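PDB 6OZB: Two-component sensor histidine kinase from Nostoc sp., which probably senses light as a phytochrome of a two-component system, through a GAF domain that here binds the bilin phycoerythrobilin. Local coordinates for residues 13-18 with 184-189; 42-47 with 67-72; 101-106 with 112-117; 154-157 with 162-165. The protein carries 1 engineered substitution. All coordinates share one frame; numbering follows the deposited sequence.

In the fold
Contacts 3 and 4 are two antiparallel hairpins of the central GAF sheet, joined through the neighbouring strands 102-106 and 150-158; both are buried and both line the bilin pocket. Contact 1 is also largely buried but joins helices: 13-18 and 184-189 meet on the face of the sheet away from the chromophore, where Val188 packs on 154-157 and Gln185 bonds to Arg102 of contact 3. Contact 2 is a surface contact, setting the helix of 42-47 against the strand of 67-72, and its Leu46 packs against contact 1. Chemistry follows place: backbone ladders in the hairpins, side-chain contacts without hydrogen bonds between the helices, and water with a guanidinium group at the surface.

Contact 1: 13-18 with 184-189; sequences LNQESV and MQMIVD
Helix packs on helix here, Gln15 and Val18 of helix 12-27 facing Met186 and Ile187 of helix 178-201 in the helical layer on one side of the GAF sheet. The two short segments run almost parallel, 9° apart with their axes 10.1 Å from each other, and no hydrogen bond joins them: side chains alone bridge the gap. Met186, long and flexible, suits that width. Its chain sets out extended and bends at its last torsion, and the Met186 and Gln15 side chains cross at about a right angle, Met186 CE coming against the Gln15 stem, although the exact placing of this methyl is doubtful. The Gln15 stem stands between its own backbone N and carbonyl carbon (chi1 72°) and points across at the methionine. With the stem cut back to an alanine here, the Met186 methyl would probably lose the surface it rests on, leaving a gap and the thioether end freer to turn. Glu16 curls back through a bent chain, bringing Glu16 OE2 near the same methyl from across the chain. Further along the helices, branched apolar residues take over: Val18 and Ile187 both also pack on Leu46 of helix 32-47, closing a three-helix junction. Gln185, which takes no part across the interface, bonds Asp189 one turn on and Arg102 of the sheet. This seam rests on two gamma carbons, Val18 CG1 and Ile187 CG1, 4.1 Å apart.

Contact 2: 42-47 with 67-72; sequences EVRALL and AESIHE. Engineered in segment 67-72: His71 (natural residue Tyr).
The Arg44 NE group donates to a water 3.0 Å away, and the same water lies 3.2 Å from Ser69 OG, so a single solvent molecule bridges helix 32-47 and strand 63-70. No direct hydrogen bond spans these segments. Arg44 CG lies anti to the backbone N (chi1 -163°), and bends further along fold the chain against the strand, with Arg44 CD 3.6 Å from the backbone oxygen Ser69 O. Ser69, small and polar, lets the arginine stem come this close and still offers a hydroxyl to the water. The guanidinium then lies flat against the methylene of His71, an engineered replacement for tyrosine. His71 CB sits over one face near the rim, 3.6 Å from Arg44 NH1, while the imidazole is inclined 23° to the guanidinium plane and meets it obliquely. Arg44 NH1 is anchored by a hydrogen bond to the carbonyl of Thr49, just beyond the helix. A leucine in place of Arg44 would probably deprive both the water and the Thr49 carbonyl of their donor and uncover the His71 methylene. Arginine thus serves twice, as an apolar stem against the strand and as a charged end at the partly exposed surface: the water link to Ser69 and the bond to Thr49 are polar, while His71 CB adds a packing contact.

Contact 3: 101-106 with 112-117; sequences VRSIVD and IGQSPV. With PEB (phycoerythrobilin), chain F.
A beta hairpin, strands 102-106 and 111-115 of the GAF sheet, forms part of the bilin pocket wall, with Ser103, Val105 and Ile112 touching phycoerythrobilin on one face. Arg102 pairs with Ser115 and Ile104 with Gly113 as antiparallel hydrogen-bonded pairs; Ser103-Gln114 and Val105-Ile112 are the non-hydrogen-bonded ones. The pocket residues meet the propionate ends of the bilin: Ser103 CB lies 3.3 Å from PEB O1C, and Ile112 CD1 is 3.6 Å from O1B of the other propionate. Val105 CG2 and Ile112 CD1 also touch each other, 3.9 Å apart. Gln114, extended beyond CG, gives its amide N-H to the small hydroxyl of Ser103, Gln114 NE2 to Ser103 OG 2.9 Å and nearly straight at 167°. Its amide oxygen takes a hydrogen bond from Arg133, which itself bonds the bilin, so Gln114 is a second-shell residue, consistent with a part in positioning Arg133. The opposite face turns to helix 178-201. There Arg102, buried, bends twice along its chain (chi2 82°, chi3 56°) back over the neighbouring strand, and Gln185 of that helix takes up its NH1. The poorly ordered Val117 lays CG2 over one guanidinium face. Two nitrogens of Arg102 grip Ser115 side-on: Arg102 NH2 reaches Ser115 OG at 2.9 Å, while Arg102 NE reaches Ser115 O at 2.8 Å, approaching that oxygen from the face opposite to Arg102 N.

Contact 4: 154-157 with 162-165; sequences APIF and LWGL
A classic beta bulge interrupts the hairpin of strands 150-158 and 161-170 at the centre of the GAF sheet, where Leu165 also borders the bilin pocket. Trp163 and Gly164 both face Ile156, and Ile156 O takes two backbone donors: Trp163 N at 2.8 Å, in the carbonyl plane, and Gly164 N at 3.1 Å. In return Ile156 N donates to Gly164 O at 2.8 Å, almost straight at 172°. Glycine suits the second bulge position, since a beta carbon there would run into the indole at Trp163 CE3. The extra residue shifts the register by one, and the Trp163 side chain lies beside that of Ile156, pointing the same way, with Ile156 CG2 3.9 Å from Trp163 CE3. On the other face, Leu162 has CG anti to the backbone N (chi1 178°), carrying its branch over the Phe157 ring. The CH-pi contact there puts Leu162 CD1 4.3 Å from the ring centroid and 19° off the normal, and the same methyl meets Pro155 CB at 3.7 Å. Lys100 forms a cation-pi contact with Phe157. Helix 178-201 packs on Ile156 and Trp163, helix 90-99 on Pro155 and Leu162, and the hairpin lies between strand 51-57, beside 161-170, and strand 102-106, beside 150-158.

Contact 1: 13-18 with 184-189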
loop_
_atom_site.group_PDB
_atom_site.type_symbol
_atom_site.label_atom_id
_atom_site.label_comp_id
_atom_site.label_asym_id
_atom_site.label_seq_id
_atom_site.Cartn_x
_atom_site.Cartn_y
_atom_site.Cartn_z
ATOM N N LEU C 13 -1.851 -3.930 -28.826
ATOM C CA LEU C 13 -1.730 -4.425 -30.201
ATOM C C LEU C 13 -0.515 -5.360 -30.239
ATOM O O LEU C 13 -0.477 -6.372 -30.959
ATOM C CB LEU C 13 -1.571 -3.273 -31.211
ATOM C CG LEU C 13 -2.292 -3.380 -32.570
ATOM C CD1 LEU C 13 -3.809 -3.564 -32.422
ATOM C CD2 LEU C 13 -1.976 -2.175 -33.465
ATOM N N ASN C 14 0.474 -5.031 -29.418
ATOM C CA ASN C 14 1.622 -5.895 -29.269
ATOM C C ASN C 14 1.343 -7.147 -28.448
ATOM O O ASN C 14 1.803 -8.211 -28.848
ATOM C CB ASN C 14 2.788 -5.119 -28.677
ATOM C CG ASN C 14 3.571 -4.377 -29.730
ATOM O OD1 ASN C 14 3.530 -3.150 -29.810
ATOM N ND2 ASN C 14 4.292 -5.126 -30.558
ATOM N N GLN C 15 0.608 -7.074 -27.332
ATOM C CA GLN C 15 0.393 -8.318 -26.559
ATOM C C GLN C 15 -0.382 -9.323 -27.423
ATOM O O GLN C 15 -0.134 -10.521 -27.366
ATOM C CB GLN C 15 -0.365 -8.119 -25.234
ATOM C CG GLN C 15 -1.840 -7.804 -25.362
ATOM C CD GLN C 15 -2.535 -7.504 -24.028
ATOM O OE1 GLN C 15 -3.706 -7.825 -23.844
ATOM N NE2 GLN C 15 -1.837 -6.871 -23.125
ATOM N N GLU C 16 -1.315 -8.830 -28.226
ATOM C CA GLU C 16 -2.128 -9.692 -29.083
ATOM C C GLU C 16 -1.225 -10.421 -30.091
ATOM O O GLU C 16 -1.401 -11.604 -30.386
ATOM C CB GLU C 16 -3.205 -8.877 -29.784
ATOM C CG GLU C 16 -4.316 -8.425 -28.840
ATOM C CD GLU C 16 -5.010 -9.587 -28.134
ATOM O OE1 GLU C 16 -5.340 -10.594 -28.802
ATOM O OE2 GLU C 16 -5.222 -9.493 -26.904
ATOM N N SER C 17 -0.237 -9.708 -30.607
ATOM C CA SER C 17 0.652 -10.297 -31.591
ATOM C C SER C 17 1.560 -11.353 -30.936
ATOM O O SER C 17 1.854 -12.371 -31.549
ATOM C CB SER C 17 1.490 -9.206 -32.246
ATOM O OG SER C 17 2.522 -9.774 -33.022
ATOM N N VAL C 18 1.979 -11.134 -29.698
ATOM C CA VAL C 18 2.742 -12.148 -28.973
ATOM C C VAL C 18 1.941 -13.439 -28.803
ATOM O O VAL C 18 2.468 -14.543 -28.955
ATOM C CB VAL C 18 3.184 -11.635 -27.585
ATOM C CG1 VAL C 18 3.754 -12.766 -26.743
ATOM C CG2 VAL C 18 4.219 -10.534 -27.740
ATOM N N MET C 184 1.090 -9.984 -19.069
ATOM C CA MET C 184 1.813 -11.143 -18.565
ATOM C C MET C 184 0.859 -12.303 -18.309
ATOM O O MET C 184 1.191 -13.466 -18.560
ATOM C CB MET C 184 2.599 -10.759 -17.303
ATOM C CG MET C 184 3.783 -9.921 -17.656
ATOM S SD MET C 184 4.710 -9.481 -16.210
ATOM C CE MET C 184 5.641 -10.979 -15.919
ATOM N N GLN C 185 -0.340 -11.988 -17.846
ATOM C CA GLN C 185 -1.314 -13.031 -17.491
ATOM C C GLN C 185 -1.791 -13.759 -18.740
ATOM O O GLN C 185 -1.939 -14.981 -18.747
ATOM C CB GLN C 185 -2.502 -12.454 -16.739
ATOM C CG GLN C 185 -3.487 -13.557 -16.221
ATOM C CD GLN C 185 -2.829 -14.474 -15.217
ATOM O OE1 GLN C 185 -2.282 -14.017 -14.224
ATOM N NE2 GLN C 185 -2.837 -15.769 -15.493
ATOM N N MET C 186 -2.032 -13.014 -19.805
ATOM C CA MET C 186 -2.457 -13.625 -21.061
ATOM C C MET C 186 -1.328 -14.486 -21.634
ATOM O O MET C 186 -1.569 -15.543 -22.200
ATOM C CB MET C 186 -2.914 -12.566 -22.060
ATOM C CG MET C 186 -4.088 -11.745 -21.602
ATOM S SD MET C 186 -4.822 -10.850 -22.976
ATOM C CE MET C 186 -3.415 -10.593 -24.068
ATOM N N ILE C 187 -0.099 -14.016 -21.504
ATOM C CA ILE C 187 1.048 -14.778 -21.972
ATOM C C ILE C 187 1.220 -16.090 -21.202
ATOM O O ILE C 187 1.443 -17.146 -21.811
ATOM C CB ILE C 187 2.348 -13.953 -21.875
ATOM C CG1 ILE C 187 2.280 -12.829 -22.920
ATOM C CG2 ILE C 187 3.564 -14.815 -22.091
ATOM C CD1 ILE C 187 3.213 -11.628 -22.615
ATOM N N VAL C 188 1.119 -16.061 -19.873
ATOM C CA VAL C 188 1.224 -17.334 -19.157
ATOM C C VAL C 188 0.008 -18.222 -19.423
ATOM O O VAL C 188 0.164 -19.441 -19.458
ATOM C CB VAL C 188 1.454 -17.157 -17.619
ATOM C CG1 VAL C 188 2.744 -16.357 -17.387
ATOM C CG2 VAL C 188 0.301 -16.512 -16.902
ATOM N N ASP C 189 -1.182 -17.653 -19.658
ATOM C CA ASP C 189 -2.358 -18.458 -20.034
ATOM C C ASP C 189 -2.132 -19.153 -21.382
ATOM O O ASP C 189 -2.495 -20.316 -21.566
ATOM C CB ASP C 189 -3.611 -17.605 -20.129
ATOM C CG ASP C 189 -4.135 -17.153 -18.757
ATOM O OD1 ASP C 189 -3.655 -17.669 -17.719
ATOM O OD2 ASP C 189 -5.014 -16.262 -18.734
#

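Contact 2: 42-47 with 67-72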
loop_
_atom_site.group_PDB
_atom_site.type_symbol
_atom_site.label_atom_id
_atom_site.label_comp_id
_atom_site.label_asym_id
_atom_site.label_seq_id
_atom_site.Cartn_x
_atom_site.Cartn_y
_atom_site.Cartn_z
ATOM N N GLU C 42 10.290 -12.596 -27.588
ATOM C CA GLU C 42 9.178 -11.744 -27.989
ATOM C C GLU C 42 8.570 -11.104 -26.741
ATOM O O GLU C 42 8.189 -9.949 -26.745
ATOM C CB GLU C 42 8.197 -12.598 -28.806
ATOM C CG GLU C 42 8.888 -12.967 -30.122
ATOM C CD GLU C 42 8.126 -13.938 -30.988
ATOM O OE1 GLU C 42 7.059 -14.419 -30.554
ATOM O OE2 GLU C 42 8.579 -14.198 -32.135
ATOM N N VAL C 43 8.543 -11.828 -25.644
ATOM C CA VAL C 43 8.022 -11.230 -24.411
ATOM C C VAL C 43 8.917 -10.096 -23.915
ATOM O O VAL C 43 8.432 -9.042 -23.478
ATOM C CB VAL C 43 7.816 -12.288 -23.313
ATOM C CG1 VAL C 43 7.414 -11.638 -21.989
ATOM C CG2 VAL C 43 6.722 -13.238 -23.757
ATOM N N ARG C 44 10.226 -10.272 -24.010
ATOM C CA ARG C 44 11.137 -9.241 -23.516
ATOM C C ARG C 44 10.953 -7.985 -24.330
ATOM O O ARG C 44 10.931 -6.883 -23.796
ATOM C CB ARG C 44 12.595 -9.703 -23.579
ATOM C CG ARG C 44 13.536 -8.858 -22.713
ATOM C CD ARG C 44 14.865 -8.566 -23.404
ATOM N NE ARG C 44 14.653 -7.822 -24.636
ATOM C CZ ARG C 44 14.436 -6.512 -24.726
ATOM N NH1 ARG C 44 14.374 -5.727 -23.648
ATOM N NH2 ARG C 44 14.270 -5.979 -25.929
ATOM N N ALA C 45 10.806 -8.160 -25.639
ATOM C CA ALA C 45 10.628 -7.027 -26.516
ATOM C C ALA C 45 9.348 -6.284 -26.157
ATOM O O ALA C 45 9.302 -5.060 -26.187
ATOM C CB ALA C 45 10.602 -7.481 -27.954
ATOM N N LEU C 46 8.305 -7.027 -25.805
ATOM C CA LEU C 46 7.035 -6.413 -25.415
ATOM C C LEU C 46 7.151 -5.603 -24.136
ATOM O O LEU C 46 6.680 -4.485 -24.066
ATOM C CB LEU C 46 5.954 -7.483 -25.242
ATOM C CG LEU C 46 4.589 -6.993 -24.762
ATOM C CD1 LEU C 46 3.930 -6.146 -25.804
ATOM C CD2 LEU C 46 3.728 -8.195 -24.450
ATOM N N LEU C 47 7.774 -6.175 -23.118
ATOM C CA LEU C 47 7.848 -5.531 -21.814
ATOM C C LEU C 47 8.973 -4.516 -21.724
ATOM O O LEU C 47 8.895 -3.564 -20.952
ATOM C CB LEU C 47 8.028 -6.585 -20.729
ATOM C CG LEU C 47 6.995 -7.684 -20.624
ATOM C CD1 LEU C 47 7.471 -8.678 -19.619
ATOM C CD2 LEU C 47 5.659 -7.112 -20.213
ATOM N N ALA C 67 14.594 -20.820 -20.094
ATOM C CA ALA C 67 14.639 -19.879 -21.215
ATOM C C ALA C 67 14.892 -18.469 -20.703
ATOM O O ALA C 67 14.452 -18.111 -19.603
ATOM C CB ALA C 67 13.354 -19.929 -22.010
ATOM N N GLU C 68 15.563 -17.668 -21.523
ATOM C CA GLU C 68 16.007 -16.354 -21.109
ATOM C C GLU C 68 16.271 -15.454 -22.318
ATOM O O GLU C 68 16.831 -15.895 -23.337
ATOM C CB GLU C 68 17.255 -16.507 -20.264
ATOM C CG GLU C 68 17.952 -15.222 -19.868
ATOM C CD GLU C 68 19.209 -15.516 -19.118
ATOM O OE1 GLU C 68 19.244 -15.248 -17.899
ATOM O OE2 GLU C 68 20.153 -16.049 -19.746
ATOM N N SER C 69 15.852 -14.198 -22.205
ATOM C CA SER C 69 16.211 -13.182 -23.177
ATOM C C SER C 69 16.663 -11.924 -22.452
ATOM O O SER C 69 15.997 -11.428 -21.548
ATOM C CB SER C 69 15.028 -12.921 -24.138
ATOM O OG SER C 69 15.319 -11.908 -25.081
ATOM N N ILE C 70 17.843 -11.456 -22.828
ATOM C CA ILE C 70 18.459 -10.306 -22.207
ATOM C C ILE C 70 18.737 -9.233 -23.246
ATOM O O ILE C 70 19.141 -9.523 -24.360
ATOM C CB ILE C 70 19.760 -10.707 -21.481
ATOM C CG1 ILE C 70 19.386 -11.594 -20.280
ATOM C CG2 ILE C 70 20.568 -9.460 -21.033
ATOM C CD1 ILE C 70 20.585 -12.206 -19.567
ATOM N N HIS C 71 18.528 -7.988 -22.854
ATOM C CA HIS C 71 18.806 -6.840 -23.701
ATOM C C HIS C 71 20.266 -6.403 -23.596
ATOM O O HIS C 71 20.675 -5.949 -22.553
ATOM C CB HIS C 71 17.921 -5.663 -23.283
ATOM C CG HIS C 71 17.992 -4.485 -24.201
ATOM N ND1 HIS C 71 17.721 -4.564 -25.551
ATOM C CD2 HIS C 71 18.356 -3.203 -23.965
ATOM C CE1 HIS C 71 17.870 -3.367 -26.095
ATOM N NE2 HIS C 71 18.258 -2.526 -25.154
ATOM N N GLU C 72 21.026 -6.528 -24.677
ATOM C CA GLU C 72 22.382 -5.966 -24.762
ATOM C C GLU C 72 23.285 -6.395 -23.608
ATOM O O GLU C 72 24.045 -5.583 -23.078
ATOM C CB GLU C 72 22.302 -4.433 -24.840
ATOM C CG GLU C 72 21.678 -4.003 -26.165
ATOM C CD GLU C 72 21.477 -2.517 -26.262
ATOM O OE1 GLU C 72 21.534 -1.833 -25.219
ATOM O OE2 GLU C 72 21.253 -2.038 -27.389
HETATM O O HOH W 1 14.035 -9.650 -26.933
#

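Contact 3: 101-106 with 112-117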
loop_
_atom_site.group_PDB
_atom_site.type_symbol
_atom_site.label_atom_id
_atom_site.label_comp_id
_atom_site.label_asym_id
_atom_site.label_seq_id
_atom_site.Cartn_x
_atom_site.Cartn_y
_atom_site.Cartn_z
ATOM N N VAL C 101 -1.100 -15.618 -7.422
ATOM C CA VAL C 101 -0.686 -14.244 -7.281
ATOM C C VAL C 101 0.364 -13.821 -8.337
ATOM O O VAL C 101 1.247 -14.605 -8.701
ATOM C CB VAL C 101 -0.138 -14.015 -5.846
ATOM C CG1 VAL C 101 1.280 -14.546 -5.709
ATOM C CG2 VAL C 101 -0.182 -12.570 -5.495
ATOM N N ARG C 102 0.226 -12.589 -8.825
ATOM C CA ARG C 102 1.234 -11.905 -9.630
ATOM C C ARG C 102 1.887 -10.908 -8.691
ATOM O O ARG C 102 1.192 -10.274 -7.907
ATOM C CB ARG C 102 0.616 -11.223 -10.843
ATOM C CG ARG C 102 -0.059 -12.204 -11.848
ATOM C CD ARG C 102 -1.457 -12.605 -11.436
ATOM N NE ARG C 102 -2.340 -11.461 -11.245
ATOM C CZ ARG C 102 -3.017 -10.852 -12.214
ATOM N NH1 ARG C 102 -2.901 -11.239 -13.485
ATOM N NH2 ARG C 102 -3.775 -9.822 -11.916
ATOM N N SER C 103 3.211 -10.782 -8.751
ATOM C CA SER C 103 3.946 -9.976 -7.778
ATOM C C SER C 103 4.880 -8.985 -8.436
ATOM O O SER C 103 5.611 -9.352 -9.342
ATOM C CB SER C 103 4.776 -10.866 -6.870
ATOM O OG SER C 103 3.995 -11.765 -6.113
ATOM N N ILE C 104 4.843 -7.739 -7.953
ATOM C CA ILE C 104 5.721 -6.661 -8.384
ATOM C C ILE C 104 6.583 -6.216 -7.205
ATOM O O ILE C 104 6.044 -5.689 -6.253
ATOM C CB ILE C 104 4.914 -5.441 -8.874
ATOM C CG1 ILE C 104 3.988 -5.800 -10.042
ATOM C CG2 ILE C 104 5.837 -4.282 -9.208
ATOM C CD1 ILE C 104 2.804 -4.836 -10.200
ATOM N N VAL C 105 7.904 -6.395 -7.280
ATOM C CA VAL C 105 8.802 -5.924 -6.228
ATOM C C VAL C 105 9.445 -4.635 -6.680
ATOM O O VAL C 105 10.014 -4.565 -7.757
ATOM C CB VAL C 105 9.897 -6.969 -5.867
ATOM C CG1 VAL C 105 10.786 -6.453 -4.771
ATOM C CG2 VAL C 105 9.244 -8.268 -5.429
ATOM N N ASP C 106 9.352 -3.618 -5.823
ATOM C CA ASP C 106 9.936 -2.322 -6.061
ATOM C C ASP C 106 11.013 -2.113 -5.004
ATOM O O ASP C 106 10.735 -1.781 -3.842
ATOM C CB ASP C 106 8.858 -1.255 -6.014
ATOM C CG ASP C 106 9.371 0.103 -6.436
ATOM O OD1 ASP C 106 9.339 0.396 -7.652
ATOM O OD2 ASP C 106 9.775 0.881 -5.541
ATOM N N ILE C 112 6.262 -4.763 -2.090
ATOM C CA ILE C 112 5.862 -5.769 -3.085
ATOM C C ILE C 112 4.364 -5.610 -3.283
ATOM O O ILE C 112 3.621 -5.446 -2.316
ATOM C CB ILE C 112 6.201 -7.206 -2.637
ATOM C CG1 ILE C 112 5.691 -8.215 -3.680
ATOM C CG2 ILE C 112 5.580 -7.522 -1.280
ATOM C CD1 ILE C 112 6.162 -9.685 -3.410
ATOM N N GLY C 113 3.935 -5.608 -4.537
ATOM C CA GLY C 113 2.544 -5.460 -4.875
ATOM C C GLY C 113 2.032 -6.774 -5.397
ATOM O O GLY C 113 2.650 -7.366 -6.283
ATOM N N GLN C 114 0.883 -7.207 -4.897
ATOM C CA GLN C 114 0.381 -8.518 -5.254
ATOM C C GLN C 114 -1.051 -8.436 -5.679
ATOM O O GLN C 114 -1.873 -7.699 -5.105
ATOM C CB GLN C 114 0.580 -9.483 -4.087
ATOM C CG GLN C 114 2.077 -9.812 -3.924
ATOM C CD GLN C 114 2.366 -10.899 -2.920
ATOM O OE1 GLN C 114 1.831 -10.912 -1.806
ATOM N NE2 GLN C 114 3.212 -11.850 -3.322
ATOM N N SER C 115 -1.339 -9.182 -6.734
ATOM C CA SER C 115 -2.656 -9.171 -7.347
ATOM C C SER C 115 -3.044 -10.607 -7.619
ATOM O O SER C 115 -2.389 -11.266 -8.415
ATOM C CB SER C 115 -2.650 -8.354 -8.641
ATOM O OG SER C 115 -3.876 -8.456 -9.310
ATOM N N PRO C 116 -4.053 -11.124 -6.909
ATOM C CA PRO C 116 -4.562 -12.452 -7.228
ATOM C C PRO C 116 -5.373 -12.406 -8.498
ATOM O O PRO C 116 -5.880 -11.334 -8.853
ATOM C CB PRO C 116 -5.479 -12.785 -6.040
ATOM C CG PRO C 116 -5.182 -11.769 -5.005
ATOM C CD PRO C 116 -4.741 -10.566 -5.735
ATOM N N VAL C 117 -5.492 -13.546 -9.167
ATOM C CA VAL C 117 -6.429 -13.693 -10.270
ATOM C C VAL C 117 -7.751 -14.118 -9.644
ATOM O O VAL C 117 -8.829 -13.661 -10.032
ATOM C CB VAL C 117 -5.959 -14.725 -11.290
ATOM C CG1 VAL C 117 -6.996 -14.881 -12.394
ATOM C CG2 VAL C 117 -4.637 -14.298 -11.876
HETATM C CHC PEB F . 12.789 -16.413 -6.249
HETATM N NC PEB F . 11.617 -15.533 -4.189
HETATM C C1C PEB F . 10.392 -15.083 -3.801
HETATM C C2C PEB F . 9.533 -15.094 -4.871
HETATM C C3C PEB F . 10.228 -15.571 -5.961
HETATM C C4C PEB F . 11.540 -15.847 -5.516
HETATM C CMC PEB F . 9.564 -15.740 -7.315
HETATM C CAC PEB F . 8.041 -14.629 -4.770
HETATM C CBC PEB F . 7.948 -13.114 -4.710
HETATM C CGC PEB F . 8.111 -12.567 -6.105
HETATM O O1C PEB F . 7.304 -12.948 -6.999
HETATM O O2C PEB F . 9.028 -11.734 -6.376
HETATM N ND PEB F . 12.700 -14.959 -8.195
HETATM C C1D PEB F . 12.652 -16.394 -7.691
HETATM C C2D PEB F . 13.832 -16.993 -8.297
HETATM C C3D PEB F . 14.542 -16.077 -9.042
HETATM C C4D PEB F . 13.908 -14.811 -9.053
HETATM C CMD PEB F . 14.273 -18.455 -8.014
HETATM C CAD PEB F . 15.907 -16.378 -9.687
HETATM C CBD PEB F . 16.149 -15.928 -10.957
HETATM O OD PEB F . 14.247 -13.791 -9.636
HETATM N NA PEB F . 14.958 -16.102 -0.456
HETATM C C1A PEB F . 16.295 -16.581 -0.524
HETATM C C2A PEB F . 16.741 -17.011 0.849
HETATM C C3A PEB F . 15.569 -16.790 1.793
HETATM C C4A PEB F . 14.458 -16.205 0.899
HETATM C CMA PEB F . 17.267 -18.480 0.871
HETATM C CBA PEB F . 16.903 -16.292 3.934
HETATM O OA PEB F . 16.945 -16.643 -1.554
HETATM C CHA PEB F . 13.264 -15.779 1.402
HETATM C CAA PEB F . 15.769 -15.854 2.988
HETATM N NB PEB F . 11.949 -15.374 -0.929
HETATM C C1B PEB F . 12.124 -15.269 0.525
HETATM C C2B PEB F . 10.998 -14.597 1.128
HETATM C C3B PEB F . 10.101 -14.257 0.065
HETATM C C4B PEB F . 10.660 -14.738 -1.247
HETATM C CHB PEB F . 9.978 -14.558 -2.425
HETATM C CMB PEB F . 10.834 -14.326 2.589
HETATM C CAB PEB F . 8.781 -13.528 0.213
HETATM C CBB PEB F . 8.996 -12.061 -0.091
HETATM C CGB PEB F . 7.666 -11.386 0.247
HETATM O O1B PEB F . 6.651 -11.687 -0.450
HETATM O O2B PEB F . 7.590 -10.586 1.211
#

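Contact 4: 154-157 with 162-165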
loop_
_atom_site.group_PDB
_atom_site.type_symbol
_atom_site.label_atom_id
_atom_site.label_comp_id
_atom_site.label_asym_id
_atom_site.label_seq_id
_atom_site.Cartn_x
_atom_site.Cartn_y
_atom_site.Cartn_z
ATOM N N ALA C 154 4.805 -13.801 -12.746
ATOM C CA ALA C 154 3.493 -14.418 -12.887
ATOM C C ALA C 154 3.656 -15.933 -13.022
ATOM O O ALA C 154 4.503 -16.392 -13.803
ATOM C CB ALA C 154 2.769 -13.870 -14.096
ATOM N N PRO C 155 2.862 -16.703 -12.282
ATOM C CA PRO C 155 2.974 -18.160 -12.317
ATOM C C PRO C 155 2.400 -18.747 -13.581
ATOM O O PRO C 155 1.454 -18.202 -14.143
ATOM C CB PRO C 155 2.170 -18.611 -11.099
ATOM C CG PRO C 155 1.179 -17.548 -10.899
ATOM C CD PRO C 155 1.849 -16.267 -11.298
ATOM N N ILE C 156 2.970 -19.877 -13.977
ATOM C CA ILE C 156 2.498 -20.682 -15.095
ATOM C C ILE C 156 1.949 -21.986 -14.537
ATOM O O ILE C 156 2.641 -22.710 -13.784
ATOM C CB ILE C 156 3.637 -20.969 -16.072
ATOM C CG1 ILE C 156 4.298 -19.675 -16.557
ATOM C CG2 ILE C 156 3.176 -21.804 -17.263
ATOM C CD1 ILE C 156 5.656 -19.915 -17.217
ATOM N N PHE C 157 0.722 -22.323 -14.925
ATOM C CA PHE C 157 0.080 -23.544 -14.454
ATOM C C PHE C 157 -0.107 -24.507 -15.610
ATOM O O PHE C 157 -0.197 -24.101 -16.763
ATOM C CB PHE C 157 -1.261 -23.248 -13.786
ATOM C CG PHE C 157 -1.131 -22.648 -12.417
ATOM C CD1 PHE C 157 -0.950 -21.299 -12.256
ATOM C CD2 PHE C 157 -1.157 -23.445 -11.287
ATOM C CE1 PHE C 157 -0.804 -20.756 -11.008
ATOM C CE2 PHE C 157 -1.022 -22.896 -10.032
ATOM C CZ PHE C 157 -0.836 -21.552 -9.897
ATOM N N LEU C 162 1.306 -26.069 -10.363
ATOM C CA LEU C 162 2.233 -24.962 -10.566
ATOM C C LEU C 162 3.429 -25.476 -11.350
ATOM O O LEU C 162 4.269 -26.188 -10.820
ATOM C CB LEU C 162 2.678 -24.366 -9.232
ATOM C CG LEU C 162 3.691 -23.234 -9.301
ATOM C CD1 LEU C 162 3.149 -22.044 -10.120
ATOM C CD2 LEU C 162 4.110 -22.796 -7.918
ATOM N N TRP C 163 3.554 -25.018 -12.578
ATOM C CA TRP C 163 4.530 -25.562 -13.505
ATOM C C TRP C 163 5.794 -24.726 -13.560
ATOM O O TRP C 163 6.894 -25.272 -13.682
ATOM C CB TRP C 163 3.906 -25.632 -14.888
ATOM C CG TRP C 163 4.755 -26.224 -15.987
ATOM C CD1 TRP C 163 4.731 -27.519 -16.419
ATOM C CD2 TRP C 163 5.711 -25.551 -16.805
ATOM N NE1 TRP C 163 5.613 -27.686 -17.455
ATOM C CE2 TRP C 163 6.223 -26.493 -17.714
ATOM C CE3 TRP C 163 6.174 -24.231 -16.879
ATOM C CZ2 TRP C 163 7.188 -26.168 -18.652
ATOM C CZ3 TRP C 163 7.124 -23.919 -17.810
ATOM C CH2 TRP C 163 7.614 -24.883 -18.692
ATOM N N GLY C 164 5.641 -23.410 -13.468
ATOM C CA GLY C 164 6.792 -22.516 -13.575
ATOM C C GLY C 164 6.427 -21.079 -13.313
ATOM O O GLY C 164 5.348 -20.808 -12.782
ATOM N N LEU C 165 7.333 -20.178 -13.684
ATOM C CA LEU C 165 7.142 -18.731 -13.518
ATOM C C LEU C 165 7.599 -18.011 -14.761
ATOM O O LEU C 165 8.627 -18.388 -15.348
ATOM C CB LEU C 165 7.959 -18.189 -12.327
ATOM C CG LEU C 165 7.829 -18.881 -10.965
ATOM C CD1 LEU C 165 8.818 -18.348 -9.931
ATOM C CD2 LEU C 165 6.401 -18.723 -10.448
#